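Local coordinates for protein endo-polygalacturonase (Pectobacterium carotovorum subsp. carotovorum, PDB 1BHE) that hydrolyses the alpha-1,4 links between galacturonic acid units of polygalacturonic acid, and so takes part in the maceration and soft-rotting of plant tissue, at residues R43-S48 against L66-V71; T49-S54 against T72-N77; I310-E315 against V342-N347. All coordinates share one frame; numbering follows the deposited sequence.

Contact 1. Residues R43-S48 against L66-V71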
loop_
_atom_site.group_PDB
_atom_site.type_symbol
_atom_site.label_atom_id
_atom_site.label_comp_id
_atom_site.label_asym_id
_atom_site.label_seq_id
_atom_site.Cartn_x
_atom_site.Cartn_y
_atom_site.Cartn_z
ATOM N N ARG A 43 16.414 17.827 -5.705
ATOM C CA ARG A 43 16.161 18.215 -4.318
ATOM C C ARG A 43 15.140 19.344 -4.224
ATOM O O ARG A 43 15.244 20.362 -4.902
ATOM C CB ARG A 43 17.483 18.630 -3.654
ATOM C CG ARG A 43 17.339 19.028 -2.192
ATOM C CD ARG A 43 18.667 19.330 -1.509
ATOM N NE ARG A 43 18.456 19.823 -0.148
ATOM C CZ ARG A 43 19.346 20.426 0.630
ATOM N NH1 ARG A 43 20.595 20.613 0.222
ATOM N NH2 ARG A 43 18.996 20.830 1.849
ATOM N N LEU A 44 14.124 19.145 -3.400
ATOM C CA LEU A 44 13.047 20.101 -3.191
ATOM C C LEU A 44 13.241 20.799 -1.840
ATOM O O LEU A 44 13.053 20.214 -0.773
ATOM C CB LEU A 44 11.706 19.377 -3.254
ATOM C CG LEU A 44 10.922 19.297 -4.560
ATOM C CD1 LEU A 44 11.750 19.324 -5.826
ATOM C CD2 LEU A 44 10.028 18.053 -4.558
ATOM N N SER A 45 13.670 22.050 -1.917
ATOM C CA SER A 45 13.939 22.870 -0.747
ATOM C C SER A 45 12.989 24.063 -0.657
ATOM O O SER A 45 12.246 24.377 -1.584
ATOM C CB SER A 45 15.384 23.382 -0.802
ATOM O OG SER A 45 16.309 22.312 -0.753
ATOM N N ALA A 46 13.009 24.722 0.499
ATOM C CA ALA A 46 12.149 25.875 0.728
ATOM C C ALA A 46 12.665 27.122 0.014
ATOM O O ALA A 46 13.864 27.309 -0.164
ATOM C CB ALA A 46 12.081 26.168 2.225
ATOM N N GLY A 47 11.744 27.985 -0.383
ATOM C CA GLY A 47 12.079 29.253 -1.043
ATOM C C GLY A 47 11.267 30.328 -0.296
ATOM O O GLY A 47 11.239 30.304 0.935
ATOM N N SER A 48 10.395 31.010 -1.032
ATOM C CA SER A 48 9.431 31.927 -0.416
ATOM C C SER A 48 8.327 31.136 0.273
ATOM O O SER A 48 7.661 31.603 1.206
ATOM C CB SER A 48 8.877 32.908 -1.436
ATOM O OG SER A 48 8.396 32.252 -2.593
ATOM N N LEU A 66 14.126 13.983 -3.805
ATOM C CA LEU A 66 14.529 14.240 -2.427
ATOM C C LEU A 66 13.758 15.451 -1.905
ATOM O O LEU A 66 13.788 16.505 -2.541
ATOM C CB LEU A 66 16.035 14.509 -2.372
ATOM C CG LEU A 66 16.585 15.086 -1.063
ATOM C CD1 LEU A 66 16.259 14.166 0.103
ATOM C CD2 LEU A 66 18.090 15.309 -1.174
ATOM N N ILE A 67 12.999 15.275 -0.831
ATOM C CA ILE A 67 12.162 16.351 -0.287
ATOM C C ILE A 67 12.678 16.740 1.095
ATOM O O ILE A 67 12.756 15.897 1.985
ATOM C CB ILE A 67 10.688 15.927 -0.172
ATOM C CG1 ILE A 67 10.215 15.220 -1.447
ATOM C CG2 ILE A 67 9.787 17.122 0.124
ATOM C CD1 ILE A 67 8.854 14.566 -1.338
ATOM N N ASP A 68 13.098 17.984 1.275
ATOM C CA ASP A 68 13.678 18.424 2.538
ATOM C C ASP A 68 12.714 18.394 3.722
ATOM O O ASP A 68 11.501 18.524 3.577
ATOM C CB ASP A 68 14.174 19.867 2.401
ATOM C CG ASP A 68 15.455 20.059 1.636
ATOM O OD1 ASP A 68 16.029 19.094 1.089
ATOM O OD2 ASP A 68 15.911 21.228 1.563
ATOM N N LYS A 69 13.287 18.315 4.925
ATOM C CA LYS A 69 12.516 18.434 6.152
ATOM C C LYS A 69 11.688 19.719 6.082
ATOM O O LYS A 69 12.190 20.742 5.618
ATOM C CB LYS A 69 13.388 18.525 7.407
ATOM C CG LYS A 69 14.669 17.729 7.429
ATOM C CD LYS A 69 14.943 17.133 8.805
ATOM C CE LYS A 69 16.132 16.189 8.797
ATOM N NZ LYS A 69 15.940 15.061 9.761
ATOM N N GLY A 70 10.433 19.673 6.489
ATOM C CA GLY A 70 9.566 20.837 6.467
ATOM C C GLY A 70 9.021 21.231 5.109
ATOM O O GLY A 70 8.305 22.237 5.017
ATOM N N VAL A 71 9.390 20.544 4.033
ATOM C CA VAL A 71 8.918 20.876 2.696
ATOM C C VAL A 71 7.832 19.861 2.325
ATOM O O VAL A 71 7.899 18.709 2.760
ATOM C CB VAL A 71 10.055 20.860 1.661
ATOM C CG1 VAL A 71 9.570 20.970 0.223
ATOM C CG2 VAL A 71 11.032 22.004 1.939
HETATM O O HOH W 1 14.597 23.377 2.674
#
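Arg43 and Asp68 form a salt bridge on one face of the contact between residues 43-48 and 66-71. The arginine grips the carboxylate side-on, one nitrogen to each oxygen. Its NE lies 2.8 Å from Asp68 OD1, in a nearly straight bond (167°) that uses the syn lone pair and stays close to the guanidinium plane. The second arm is less regular: NH2 stands 3.1 Å from Asp68 OD2 and meets it from above the carboxylate plane, the two flat groups being 54° apart. With CG anti to the backbone N (chi1 -179°) and the chain extended as far as NE, Arg43 runs beside Leu66 and crosses Asp68 at about a right angle.

Ser45 adds a hydrogen bond from OG to Asp68 OD2, 2.6 Å long, arriving on the face of the carboxylate opposite to NH2. Water 1 also donates to OD2 and accepts from Ala46 N, so three donors converge on one oxygen, which probably favours the ionised acid.

Two backbone bonds, Leu44 N to Leu66 O (2.8 Å) and Asp68 N to Leu44 O (3.0 Å), pair the strands in parallel. The two strands belong to neighbouring coils of the right-handed parallel beta-helix of family 28, and strand 14-19 flanks residues 43-45 on the other edge. After Asp68 the chain swings through a type II turn to Val71, with Gly70 at positive phi.

Apolar contacts occupy both faces of the paired residues. On the Arg43 face, Leu66 CD2 lies 3.9 Å from Arg43 CG. On the other, Leu44 CD2 approaches Ile67 CG1 at 4.2 Å. Beyond the pairing, the Val71 methyls pack on the backbone of residues 44-46, CG1 lying 3.7 Å from Leu44 O.

Contact 2. Residues T49-S54 against T72-N77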
loop_
_atom_site.group_PDB
_atom_site.type_symbol
_atom_site.label_atom_id
_atom_site.label_comp_id
_atom_site.label_asym_id
_atom_site.label_seq_id
_atom_site.Cartn_x
_atom_site.Cartn_y
_atom_site.Cartn_z
ATOM N N THR A 49 8.094 29.898 -0.182
ATOM C CA THR A 49 7.156 29.001 0.477
ATOM C C THR A 49 7.896 27.678 0.723
ATOM O O THR A 49 9.072 27.556 0.378
ATOM C CB THR A 49 5.875 28.677 -0.300
ATOM O OG1 THR A 49 6.223 27.818 -1.398
ATOM C CG2 THR A 49 5.168 29.924 -0.809
ATOM N N SER A 50 7.197 26.719 1.316
ATOM C CA SER A 50 7.789 25.409 1.566
ATOM C C SER A 50 6.924 24.344 0.890
ATOM O O SER A 50 6.985 23.172 1.241
ATOM C CB SER A 50 7.868 25.143 3.068
ATOM O OG SER A 50 6.547 25.057 3.594
ATOM N N VAL A 51 6.070 24.785 -0.035
ATOM C CA VAL A 51 5.138 23.881 -0.705
ATOM C C VAL A 51 5.308 23.913 -2.218
ATOM O O VAL A 51 5.207 24.973 -2.843
ATOM C CB VAL A 51 3.669 24.230 -0.372
ATOM C CG1 VAL A 51 2.698 23.291 -1.089
ATOM C CG2 VAL A 51 3.385 24.182 1.123
ATOM N N PHE A 52 5.576 22.763 -2.817
ATOM C CA PHE A 52 5.630 22.607 -4.265
ATOM C C PHE A 52 4.265 22.064 -4.710
ATOM O O PHE A 52 3.914 20.941 -4.339
ATOM C CB PHE A 52 6.735 21.658 -4.712
ATOM C CG PHE A 52 8.136 22.189 -4.577
ATOM C CD1 PHE A 52 8.850 22.006 -3.410
ATOM C CD2 PHE A 52 8.735 22.859 -5.633
ATOM C CE1 PHE A 52 10.140 22.488 -3.284
ATOM C CE2 PHE A 52 10.028 23.348 -5.517
ATOM C CZ PHE A 52 10.730 23.157 -4.344
ATOM N N LEU A 53 3.505 22.874 -5.429
ATOM C CA LEU A 53 2.172 22.472 -5.896
ATOM C C LEU A 53 2.311 21.925 -7.310
ATOM O O LEU A 53 2.794 22.636 -8.199
ATOM C CB LEU A 53 1.230 23.670 -5.831
ATOM C CG LEU A 53 -0.273 23.417 -5.748
ATOM C CD1 LEU A 53 -0.638 22.495 -4.593
ATOM C CD2 LEU A 53 -1.023 24.738 -5.608
ATOM N N SER A 54 1.942 20.665 -7.522
ATOM C CA SER A 54 2.166 20.038 -8.823
ATOM C C SER A 54 1.103 19.028 -9.225
ATOM O O SER A 54 0.383 18.475 -8.403
ATOM C CB SER A 54 3.524 19.304 -8.732
ATOM O OG SER A 54 3.800 18.502 -9.864
ATOM N N THR A 72 6.855 20.320 1.558
ATOM C CA THR A 72 5.764 19.456 1.131
ATOM C C THR A 72 5.629 19.478 -0.389
ATOM O O THR A 72 5.631 20.554 -0.993
ATOM C CB THR A 72 4.431 19.918 1.755
ATOM O OG1 THR A 72 4.551 19.930 3.190
ATOM C CG2 THR A 72 3.285 18.994 1.377
ATOM N N LEU A 73 5.532 18.305 -0.999
ATOM C CA LEU A 73 5.207 18.205 -2.430
ATOM C C LEU A 73 3.710 17.874 -2.409
ATOM O O LEU A 73 3.332 16.789 -1.954
ATOM C CB LEU A 73 6.041 17.140 -3.113
ATOM C CG LEU A 73 5.652 16.744 -4.541
ATOM C CD1 LEU A 73 5.788 17.926 -5.493
ATOM C CD2 LEU A 73 6.505 15.584 -5.037
ATOM N N ARG A 74 2.879 18.813 -2.817
ATOM C CA ARG A 74 1.431 18.669 -2.749
ATOM C C ARG A 74 0.726 18.553 -4.087
ATOM O O ARG A 74 0.938 19.360 -4.994
ATOM C CB ARG A 74 0.892 19.896 -1.989
ATOM C CG ARG A 74 -0.595 19.887 -1.664
ATOM C CD ARG A 74 -0.975 21.145 -0.875
ATOM N NE ARG A 74 -0.449 21.068 0.484
ATOM C CZ ARG A 74 -0.175 22.104 1.272
ATOM N NH1 ARG A 74 -0.370 23.350 0.875
ATOM N NH2 ARG A 74 0.314 21.879 2.482
ATOM N N ALA A 75 -0.136 17.540 -4.191
ATOM C CA ALA A 75 -0.899 17.300 -5.412
ATOM C C ALA A 75 -2.004 18.339 -5.574
ATOM O O ALA A 75 -2.787 18.563 -4.641
ATOM C CB ALA A 75 -1.482 15.889 -5.396
ATOM N N VAL A 76 -2.064 18.979 -6.740
ATOM C CA VAL A 76 -3.091 20.000 -6.951
ATOM C C VAL A 76 -4.473 19.390 -6.802
ATOM O O VAL A 76 -4.717 18.240 -7.182
ATOM C CB VAL A 76 -2.952 20.720 -8.301
ATOM C CG1 VAL A 76 -1.633 21.484 -8.340
ATOM C CG2 VAL A 76 -3.031 19.759 -9.478
ATOM N N ASN A 77 -5.389 20.151 -6.216
ATOM C CA ASN A 77 -6.765 19.721 -6.005
ATOM C C ASN A 77 -7.601 20.057 -7.242
ATOM O O ASN A 77 -8.511 20.883 -7.230
ATOM C CB ASN A 77 -7.355 20.356 -4.747
ATOM C CG ASN A 77 -7.381 21.865 -4.739
ATOM O OD1 ASN A 77 -6.479 22.525 -5.260
ATOM N ND2 ASN A 77 -8.422 22.457 -4.159
HETATM O O HOH W 2 5.534 22.370 4.092
#
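The Arg74 guanidinium carries Val51 on one face: Val51 CG1 sits 3.6 Å from Arg74 NH1, above the plane and displaced toward its rim. A bend at chi3 (-72°) turns the arginine's end back over the valine, while NE forms a salt bridge with Asp120 of strand 118-120, which pairs with 72-75. The Phe52 ring has Thr72 O near its plane, at the edge. Phe52 CB, next to the ring, meets Leu73 CD1 at 3.9 Å; the ring leads away from residues 72-77 and packs on Ile29 of helix 26-33 and on Leu44.

On the face of Val51 and Arg74, Leu53 CD1 touches Arg74 CG at 3.9 Å, and Leu53 CG packs on Val76 CG1 at 3.5 Å.

Five backbone bonds join the strands, from Thr72 N to Ser50 O (2.9 Å) through to Val76 N and Ser54 O (3.0 Å). The last has its donor above the carbonyl plane. Water 2 accepts from both Ser50 OG and Thr72 OG1.

In-register parallel pairing of strands one coil apart, with Phe52, Leu73, Ser54 and Ala75 buried on one face and Val51, Leu53, Thr72 and Arg74 partly exposed on the other, is the hallmark of the parallel beta-helix.

Contact 3. Residues I310-E315 against V342-N347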
loop_
_atom_site.group_PDB
_atom_site.type_symbol
_atom_site.label_atom_id
_atom_site.label_comp_id
_atom_site.label_asym_id
_atom_site.label_seq_id
_atom_site.Cartn_x
_atom_site.Cartn_y
_atom_site.Cartn_z
ATOM N N ILE A 310 -8.718 -15.257 8.236
ATOM C CA ILE A 310 -8.420 -16.099 7.087
ATOM C C ILE A 310 -9.789 -16.386 6.462
ATOM O O ILE A 310 -10.543 -17.230 6.948
ATOM C CB ILE A 310 -7.650 -17.387 7.378
ATOM C CG1 ILE A 310 -6.243 -17.085 7.893
ATOM C CG2 ILE A 310 -7.584 -18.253 6.122
ATOM C CD1 ILE A 310 -5.372 -18.286 8.169
ATOM N N ASP A 311 -10.134 -15.626 5.428
ATOM C CA ASP A 311 -11.437 -15.755 4.797
ATOM C C ASP A 311 -11.375 -15.996 3.300
ATOM O O ASP A 311 -10.974 -15.120 2.534
ATOM C CB ASP A 311 -12.257 -14.480 5.063
ATOM C CG ASP A 311 -13.748 -14.737 4.951
ATOM O OD1 ASP A 311 -14.142 -15.705 4.271
ATOM O OD2 ASP A 311 -14.529 -13.972 5.557
ATOM N N THR A 312 -11.859 -17.164 2.883
ATOM C CA THR A 312 -11.884 -17.526 1.475
ATOM C C THR A 312 -13.146 -17.054 0.771
ATOM O O THR A 312 -13.236 -17.139 -0.459
ATOM C CB THR A 312 -11.765 -19.051 1.271
ATOM O OG1 THR A 312 -12.952 -19.652 1.813
ATOM C CG2 THR A 312 -10.538 -19.607 1.963
ATOM N N VAL A 313 -14.129 -16.544 1.501
ATOM C CA VAL A 313 -15.343 -16.008 0.897
ATOM C C VAL A 313 -15.632 -14.625 1.478
ATOM O O VAL A 313 -16.733 -14.317 1.927
ATOM C CB VAL A 313 -16.569 -16.914 1.087
ATOM C CG1 VAL A 313 -16.552 -18.105 0.140
ATOM C CG2 VAL A 313 -16.675 -17.398 2.527
ATOM N N TYR A 314 -14.609 -13.770 1.472
ATOM C CA TYR A 314 -14.720 -12.416 2.005
ATOM C C TYR A 314 -15.932 -11.697 1.428
ATOM O O TYR A 314 -16.763 -11.176 2.171
ATOM C CB TYR A 314 -13.433 -11.635 1.751
ATOM C CG TYR A 314 -13.410 -10.216 2.270
ATOM C CD1 TYR A 314 -13.466 -9.940 3.627
ATOM C CD2 TYR A 314 -13.316 -9.146 1.387
ATOM C CE1 TYR A 314 -13.446 -8.638 4.096
ATOM C CE2 TYR A 314 -13.293 -7.842 1.846
ATOM C CZ TYR A 314 -13.357 -7.594 3.200
ATOM O OH TYR A 314 -13.332 -6.293 3.658
ATOM N N GLU A 315 -16.026 -11.627 0.111
ATOM C CA GLU A 315 -17.184 -11.094 -0.577
ATOM C C GLU A 315 -17.806 -12.204 -1.436
ATOM O O GLU A 315 -17.121 -13.170 -1.771
ATOM C CB GLU A 315 -16.837 -9.939 -1.501
ATOM C CG GLU A 315 -16.176 -8.727 -0.874
ATOM C CD GLU A 315 -15.626 -7.823 -1.970
ATOM O OE1 GLU A 315 -16.450 -7.264 -2.724
ATOM O OE2 GLU A 315 -14.390 -7.703 -2.075
ATOM N N VAL A 342 -11.505 -15.001 12.861
ATOM C CA VAL A 342 -12.298 -15.614 11.811
ATOM C C VAL A 342 -11.452 -16.510 10.912
ATOM O O VAL A 342 -10.509 -16.071 10.249
ATOM C CB VAL A 342 -13.016 -14.561 10.946
ATOM C CG1 VAL A 342 -13.839 -15.218 9.849
ATOM C CG2 VAL A 342 -13.906 -13.665 11.801
ATOM N N LEU A 343 -11.799 -17.793 10.885
ATOM C CA LEU A 343 -11.112 -18.770 10.046
ATOM C C LEU A 343 -12.153 -19.476 9.179
ATOM O O LEU A 343 -12.849 -20.386 9.643
ATOM C CB LEU A 343 -10.314 -19.774 10.860
ATOM C CG LEU A 343 -9.308 -19.264 11.886
ATOM C CD1 LEU A 343 -8.795 -20.409 12.744
ATOM C CD2 LEU A 343 -8.162 -18.529 11.203
ATOM N N ASN A 344 -12.272 -19.038 7.932
ATOM C CA ASN A 344 -13.249 -19.594 7.004
ATOM C C ASN A 344 -12.603 -20.148 5.740
ATOM O O ASN A 344 -12.058 -19.402 4.927
ATOM C CB ASN A 344 -14.274 -18.519 6.641
ATOM C CG ASN A 344 -15.422 -19.030 5.802
ATOM O OD1 ASN A 344 -15.469 -20.186 5.380
ATOM N ND2 ASN A 344 -16.382 -18.150 5.548
ATOM N N GLY A 345 -12.706 -21.463 5.555
ATOM C CA GLY A 345 -12.126 -22.135 4.410
ATOM C C GLY A 345 -13.133 -22.670 3.410
ATOM O O GLY A 345 -12.841 -23.627 2.690
ATOM N N GLU A 346 -14.302 -22.045 3.324
ATOM C CA GLU A 346 -15.322 -22.444 2.351
ATOM C C GLU A 346 -14.734 -22.395 0.953
ATOM O O GLU A 346 -13.884 -21.550 0.652
ATOM C CB GLU A 346 -16.526 -21.511 2.476
ATOM C CG GLU A 346 -17.753 -21.860 1.659
ATOM C CD GLU A 346 -18.874 -20.847 1.828
ATOM O OE1 GLU A 346 -19.158 -20.440 2.976
ATOM O OE2 GLU A 346 -19.488 -20.449 0.818
ATOM N N ASN A 347 -15.096 -23.314 0.065
ATOM C CA ASN A 347 -14.601 -23.340 -1.303
ATOM C C ASN A 347 -13.207 -23.933 -1.461
ATOM O O ASN A 347 -12.760 -24.126 -2.597
ATOM C CB ASN A 347 -14.647 -21.948 -1.945
ATOM C CG ASN A 347 -16.044 -21.470 -2.278
ATOM O OD1 ASN A 347 -16.939 -22.246 -2.615
ATOM N ND2 ASN A 347 -16.252 -20.159 -2.182
HETATM O O HOH W 3 -16.908 -15.410 5.452
#
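Ile310 and Leu343 pack on the buried face of this parallel strand pair, Ile310 CB lying 4.0 Å from Leu343 CD2, with Trp325 against the isoleucine and Ile369 against the leucine. The backbone here is firmly knit. Ile310 N bonds to Val342 O at 2.8 Å, and Asn344 N to Ile310 O at 2.7 Å in a nearly straight line (172°). Thr312 N continues the ladder to Asn344 O at 3.0 Å.

Beyond the ladder, Val313 sits among polar groups. Its CG2 is modelled 3.1 Å from Asn344 ND2 and its CG1 3.1 Å from Asn347 ND2, each methyl pressed on a different amide nitrogen more closely than normal packing allows, so the detail is doubtful. Thr312, with OG1 set between its backbone N and carbonyl carbon (chi1 66°), turns the hydroxyl toward Glu346 O; the modelled separation is too short to be relied on.

On the opposite face from Ile310, the approach of Asp311 to Asn344 is looser, although the Asn344 amide also touches Val313. Asp311 OD1 and Asn344 ND2 are 3.6 Å apart, the carboxylate and amide planes turned by 35°, and water 3 links the pair by donating to Asp311 OD2 and accepting from Asn344 ND2 (2.8 Å). Each side chain braces the backbone two residues further on through an Asx turn, Asp311 OD1 receiving Val313 N and Asn344 OD1 receiving Glu346 N. Those two oxygens are thereby satisfied, whereas Asn347 ND2 is buried without a polar partner, which probably costs some stability.

From the N terminus, the chain passes residues 43-48 and runs directly into 49-54. Contact 1 closes when residues 66-71 return beside 43-48, and contact 2 when 72-77 return beside 49-54, so the two loops cross rather than nest. They touch where Phe52 CE1 lies 3.5 Å from Leu44 CB, and their centres are about 10 Å apart; together they join successive coils near the N-terminal end of the beta-helix. Contact 3 follows in series, closing a separate loop from 310-315 to 342-347 near the C-terminal end. Its centre is about 47 Å from that of contact 1 and 43 Å from that of contact 2, across the chain's centre.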